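Local coordinates for protein beta-catenin homolog sys-1 (Caenorhabditis elegans, PDB 3C2G) that acts as a transcription coregulator in the Wnt asymmetry pathway of the worm, binding the TCF factor POP-1 directly through its armadillo domain, at residues V341-T346 with C395-N400; G347-V352 with L402-N407. All coordinates share one frame; numbering follows the deposited sequence.

Overall arrangement
Contacts 1 and 2 are successive levels of one interface, between helix 339-352 and helix 388-409 of the armadillo domain; their centres lie about 9 Å apart. The segments run 27° from parallel in contact 1 and 20° in contact 2, and the axes draw closer from contact 1 (9.0 Å) to contact 2 (8.4 Å). Contact 2 is wholly buried, whereas contact 1 has two partly exposed members, Tyr343 and Glu396. Contact 1 combines an isoleucine pair and a tyrosine ring with one amide-hydroxyl bond; contact 2 is mainly polar, built round Ser350. Asn400 connects them, since its OD1 accepts from Arg403. The bound peptide reaches both levels, packing on contact 1 and hydrogen-bonding to contact 2.

Contact 1 of 2, residues V341-T346 with C395-N400; sequences VIYSGT and CEIICN
Neighbouring helices of the armadillo superhelix meet here, Tyr343 and Thr346 of helix 339-352 facing Ile397 and Asn400 of helix 388-409. The short segments run 27° from parallel, and Tyr343 and Ile397 are level with each other, their CA atoms 5.2 Å apart. On one flank the apolar branches touch: Ile342 CG2 lies 3.8 Å from Ile397 CG2, while Ile397 CG1 comes to the edge of the Tyr343 ring and packs on Tyr343 CB. Ile375 of helix 368-377 touches both isoleucines. With CG anti to the backbone N (chi1 169°), the Tyr343 ring is carried close to the second helix, where its CE1 meets Glu396 CB at 3.6 Å. Arg393 makes a cation-pi contact with that ring, and aromatic packing from the bound peptide reaches Tyr343 and Asn400. The buried polar link is Asn400 ND2 to Thr346 OG1, 3.2 Å with an N-H...O angle of 146°; the amide's OD1 is taken by Arg403. A valine in place of Thr346 would probably leave Asn400 ND2 without this acceptor and its amide less firmly oriented. Thr346 OG1 donates in turn to Ile342 O at 2.8 Å, reaching that carbonyl from the face opposite the one used by Thr346 N.

Contact 2 of 2, residues G347-V352 with L402-N407; sequences GFLSNV and LRTLNN
Ser350 meets Arg403 because two torsions converge: Ser350 OG sits between its own backbone N and carbonyl carbon (chi1 63°), and the Arg403 chain, extended at chi2, bends at chi3 (39°), which brings its guanidinium up to the serine hydroxyl. Arg403 NH2 then donates to Ser350 OG over 3.0 Å at an N-H...O angle of 150°, the hydroxyl lying near the guanidinium edge though somewhat out of its plane. Ser350 OG itself donates to Gly347 O at 2.6 Å, so the hydroxyl bridges the arginine and the backbone of its own helix. The same Arg403 NH2 also bonds Asn400 OD1 one turn earlier, and Arg403 NE gives its hydrogen to a water 2.7 Å away, which donates to Asn351 OD1. Thus both NE and NH2 are engaged, fixing the rotation of the guanidinium.

Close packing accompanies these bonds. The CA atoms of Ser350 and Thr404 are 4.3 Å apart, and Thr404 OG1 comes within 3.2 Å of Ser350 CB while bonding to Asn400 O. The Thr404 and Leu349 side chains cross at about a right angle, Thr404 CG2 lying 3.8 Å from Leu349 CG; Leu372 of helix 368-377 packs against both residues. The bond from Asn407 ND2 to Ser350 O is weak, 3.1 Å long, and Asn407 OD1 holds the backbone of the bound peptide, as Asn351 ND2 also does. Asparagines bonding a ligand's extended backbone from adjacent helices are characteristic of the peptide-binding groove of armadillo-repeat proteins such as beta-catenin.

Contact 1 of 2, residues V341-T346 with C395-N400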
loop_
_atom_site.group_PDB
_atom_site.type_symbol
_atom_site.label_atom_id
_atom_site.label_comp_id
_atom_site.label_asym_id
_atom_site.label_seq_id
_atom_site.Cartn_x
_atom_site.Cartn_y
_atom_site.Cartn_z
ATOM N N VAL A 341 6.588 -10.041 -2.943
ATOM C CA VAL A 341 5.795 -10.941 -2.140
ATOM C C VAL A 341 6.423 -11.082 -0.745
ATOM O O VAL A 341 5.710 -11.044 0.253
ATOM C CB VAL A 341 5.600 -12.309 -2.856
ATOM C CG1 VAL A 341 4.902 -13.290 -1.968
ATOM C CG2 VAL A 341 4.778 -12.124 -4.120
ATOM N N ILE A 342 7.753 -11.201 -0.680
ATOM C CA ILE A 342 8.456 -11.296 0.595
ATOM C C ILE A 342 8.214 -10.028 1.395
ATOM O O ILE A 342 7.976 -10.075 2.607
ATOM C CB ILE A 342 9.990 -11.494 0.429
ATOM C CG1 ILE A 342 10.330 -12.722 -0.434
ATOM C CG2 ILE A 342 10.670 -11.581 1.776
ATOM C CD1 ILE A 342 9.594 -13.974 -0.075
ATOM N N TYR A 343 8.264 -8.899 0.704
ATOM C CA TYR A 343 8.059 -7.615 1.335
ATOM C C TYR A 343 6.680 -7.531 1.949
ATOM O O TYR A 343 6.559 -7.162 3.115
ATOM C CB TYR A 343 8.252 -6.489 0.338
ATOM C CG TYR A 343 7.795 -5.152 0.853
ATOM C CD1 TYR A 343 8.515 -4.491 1.872
ATOM C CD2 TYR A 343 6.654 -4.526 0.320
ATOM C CE1 TYR A 343 8.105 -3.252 2.350
ATOM C CE2 TYR A 343 6.234 -3.274 0.789
ATOM C CZ TYR A 343 6.957 -2.643 1.807
ATOM O OH TYR A 343 6.555 -1.403 2.284
ATOM N N SER A 344 5.655 -7.900 1.183
ATOM C CA SER A 344 4.271 -7.838 1.650
ATOM C C SER A 344 4.008 -8.806 2.795
ATOM O O SER A 344 3.393 -8.434 3.790
ATOM C CB SER A 344 3.298 -8.133 0.509
ATOM O OG SER A 344 3.522 -7.287 -0.603
ATOM N N GLY A 345 4.478 -10.044 2.641
ATOM C CA GLY A 345 4.260 -11.091 3.628
ATOM C C GLY A 345 4.909 -10.786 4.966
ATOM O O GLY A 345 4.271 -10.923 6.012
ATOM N N THR A 346 6.180 -10.384 4.944
ATOM C CA THR A 346 6.882 -10.072 6.177
ATOM C C THR A 346 6.312 -8.811 6.832
ATOM O O THR A 346 6.327 -8.691 8.061
ATOM C CB THR A 346 8.431 -9.918 5.988
ATOM O OG1 THR A 346 8.721 -8.860 5.062
ATOM C CG2 THR A 346 9.066 -11.217 5.511
ATOM N N CYS A 395 16.125 -3.665 2.095
ATOM C CA CYS A 395 16.270 -2.893 3.286
ATOM C C CYS A 395 14.971 -2.893 4.099
ATOM O O CYS A 395 14.990 -3.158 5.294
ATOM C CB CYS A 395 16.680 -1.484 2.875
ATOM S SG CYS A 395 16.971 -0.351 4.199
ATOM N N GLU A 396 13.853 -2.614 3.440
ATOM C CA GLU A 396 12.526 -2.707 4.041
ATOM C C GLU A 396 12.148 -4.142 4.445
ATOM O O GLU A 396 11.412 -4.352 5.412
ATOM C CB GLU A 396 11.489 -2.141 3.067
ATOM C CG GLU A 396 11.518 -0.602 2.899
ATOM C CD GLU A 396 10.777 -0.123 1.647
ATOM O OE1 GLU A 396 10.788 -0.842 0.620
ATOM O OE2 GLU A 396 10.199 0.986 1.681
ATOM N N ILE A 397 12.647 -5.129 3.710
ATOM C CA ILE A 397 12.406 -6.532 4.051
ATOM C C ILE A 397 13.079 -6.936 5.380
ATOM O O ILE A 397 12.423 -7.469 6.283
ATOM C CB ILE A 397 12.822 -7.488 2.905
ATOM C CG1 ILE A 397 11.856 -7.330 1.718
ATOM C CG2 ILE A 397 12.842 -8.933 3.402
ATOM C CD1 ILE A 397 12.201 -8.143 0.504
ATOM N N ILE A 398 14.380 -6.675 5.491
ATOM C CA ILE A 398 15.119 -6.954 6.715
ATOM C C ILE A 398 14.499 -6.187 7.874
ATOM O O ILE A 398 14.367 -6.706 8.981
ATOM C CB ILE A 398 16.601 -6.585 6.573
ATOM C CG1 ILE A 398 17.244 -7.437 5.482
ATOM C CG2 ILE A 398 17.349 -6.786 7.910
ATOM C CD1 ILE A 398 18.587 -6.900 5.034
ATOM N N CYS A 399 14.096 -4.953 7.599
ATOM C CA CYS A 399 13.459 -4.138 8.608
ATOM C C CYS A 399 12.156 -4.764 9.108
ATOM O O CYS A 399 11.917 -4.788 10.310
ATOM C CB CYS A 399 13.222 -2.738 8.088
ATOM S SG CYS A 399 12.757 -1.626 9.409
ATOM N N ASN A 400 11.331 -5.279 8.189
ATOM C CA ASN A 400 10.138 -6.039 8.558
ATOM C C ASN A 400 10.441 -7.250 9.428
ATOM O O ASN A 400 9.732 -7.507 10.396
ATOM C CB ASN A 400 9.400 -6.546 7.313
ATOM C CG ASN A 400 8.712 -5.438 6.532
ATOM O OD1 ASN A 400 8.390 -4.379 7.069
ATOM N ND2 ASN A 400 8.463 -5.699 5.259
#

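Contact 2 of 2, residues G347-V352 with L402-N407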
loop_
_atom_site.group_PDB
_atom_site.type_symbol
_atom_site.label_atom_id
_atom_site.label_comp_id
_atom_site.label_asym_id
_atom_site.label_seq_id
_atom_site.Cartn_x
_atom_site.Cartn_y
_atom_site.Cartn_z
ATOM N N GLY A 347 5.840 -7.867 6.008
ATOM C CA GLY A 347 5.201 -6.653 6.493
ATOM C C GLY A 347 3.924 -7.008 7.224
ATOM O O GLY A 347 3.680 -6.538 8.329
ATOM N N PHE A 348 3.122 -7.868 6.610
ATOM C CA PHE A 348 1.922 -8.408 7.223
ATOM C C PHE A 348 2.189 -9.160 8.546
ATOM O O PHE A 348 1.445 -9.014 9.516
ATOM C CB PHE A 348 1.211 -9.336 6.229
ATOM C CG PHE A 348 0.043 -10.057 6.816
ATOM C CD1 PHE A 348 -1.207 -9.467 6.846
ATOM C CD2 PHE A 348 0.200 -11.317 7.372
ATOM C CE1 PHE A 348 -2.302 -10.143 7.403
ATOM C CE2 PHE A 348 -0.872 -11.986 7.944
ATOM C CZ PHE A 348 -2.125 -11.405 7.954
ATOM N N LEU A 349 3.228 -9.987 8.553
ATOM C CA LEU A 349 3.598 -10.772 9.712
ATOM C C LEU A 349 3.910 -9.861 10.901
ATOM O O LEU A 349 3.413 -10.077 12.006
ATOM C CB LEU A 349 4.811 -11.639 9.362
ATOM C CG LEU A 349 5.276 -12.678 10.377
ATOM C CD1 LEU A 349 4.142 -13.654 10.770
ATOM C CD2 LEU A 349 6.512 -13.419 9.844
ATOM N N SER A 350 4.684 -8.809 10.650
ATOM C CA SER A 350 5.085 -7.873 11.707
ATOM C C SER A 350 3.905 -7.206 12.388
ATOM O O SER A 350 3.915 -7.067 13.604
ATOM C CB SER A 350 6.051 -6.820 11.181
ATOM O OG SER A 350 5.419 -6.029 10.196
ATOM N N ASN A 351 2.888 -6.812 11.614
ATOM C CA ASN A 351 1.681 -6.211 12.186
ATOM C C ASN A 351 0.741 -7.221 12.829
ATOM O O ASN A 351 0.140 -6.936 13.865
ATOM C CB ASN A 351 0.899 -5.407 11.149
ATOM C CG ASN A 351 1.590 -4.120 10.755
ATOM O OD1 ASN A 351 2.348 -3.540 11.526
ATOM N ND2 ASN A 351 1.325 -3.662 9.534
ATOM N N VAL A 352 0.594 -8.395 12.219
ATOM C CA VAL A 352 -0.410 -9.342 12.702
ATOM C C VAL A 352 -0.039 -9.891 14.088
ATOM O O VAL A 352 -0.930 -10.150 14.893
ATOM C CB VAL A 352 -0.713 -10.485 11.694
ATOM C CG1 VAL A 352 0.323 -11.609 11.775
ATOM C CG2 VAL A 352 -2.098 -11.051 11.916
ATOM N N LEU A 402 13.081 -7.973 11.430
ATOM C CA LEU A 402 13.556 -7.585 12.748
ATOM C C LEU A 402 12.467 -6.961 13.601
ATOM O O LEU A 402 12.455 -7.128 14.829
ATOM C CB LEU A 402 14.737 -6.631 12.636
ATOM C CG LEU A 402 15.986 -7.155 11.935
ATOM C CD1 LEU A 402 16.917 -5.997 11.745
ATOM C CD2 LEU A 402 16.694 -8.298 12.693
ATOM N N ARG A 403 11.547 -6.241 12.970
ATOM C CA ARG A 403 10.395 -5.709 13.705
ATOM C C ARG A 403 9.501 -6.869 14.192
ATOM O O ARG A 403 8.954 -6.834 15.289
ATOM C CB ARG A 403 9.613 -4.719 12.836
ATOM C CG ARG A 403 9.050 -3.531 13.600
ATOM C CD ARG A 403 8.351 -2.476 12.694
ATOM N NE ARG A 403 7.573 -3.092 11.621
ATOM C CZ ARG A 403 7.902 -3.029 10.335
ATOM N NH1 ARG A 403 8.986 -2.343 9.960
ATOM N NH2 ARG A 403 7.150 -3.657 9.427
ATOM N N THR A 404 9.379 -7.916 13.391
ATOM C CA THR A 404 8.638 -9.083 13.826
ATOM C C THR A 404 9.363 -9.768 14.983
ATOM O O THR A 404 8.724 -10.154 15.963
ATOM C CB THR A 404 8.433 -10.082 12.685
ATOM O OG1 THR A 404 7.878 -9.393 11.565
ATOM C CG2 THR A 404 7.511 -11.222 13.120
ATOM N N LEU A 405 10.686 -9.900 14.865
ATOM C CA LEU A 405 11.501 -10.473 15.930
ATOM C C LEU A 405 11.272 -9.747 17.240
ATOM O O LEU A 405 11.058 -10.377 18.264
ATOM C CB LEU A 405 13.000 -10.458 15.582
ATOM C CG LEU A 405 13.983 -11.067 16.616
ATOM C CD1 LEU A 405 13.667 -12.522 16.883
ATOM C CD2 LEU A 405 15.454 -10.918 16.191
ATOM N N ASN A 406 11.290 -8.423 17.184
ATOM C CA ASN A 406 11.183 -7.580 18.363
ATOM C C ASN A 406 9.835 -7.702 19.053
ATOM O O ASN A 406 9.764 -7.668 20.281
ATOM C CB ASN A 406 11.491 -6.124 18.009
ATOM C CG ASN A 406 12.935 -5.922 17.525
ATOM O OD1 ASN A 406 13.773 -6.828 17.601
ATOM N ND2 ASN A 406 13.227 -4.722 17.028
ATOM N N ASN A 407 8.773 -7.877 18.272
ATOM C CA ASN A 407 7.444 -8.163 18.825
ATOM C C ASN A 407 7.357 -9.504 19.553
ATOM O O ASN A 407 6.546 -9.654 20.457
ATOM C CB ASN A 407 6.362 -8.049 17.750
ATOM C CG ASN A 407 6.154 -6.615 17.282
ATOM O OD1 ASN A 407 6.490 -5.664 17.997
ATOM N ND2 ASN A 407 5.619 -6.451 16.069
HETATM O O HOH W 1 5.207 -3.799 12.608
#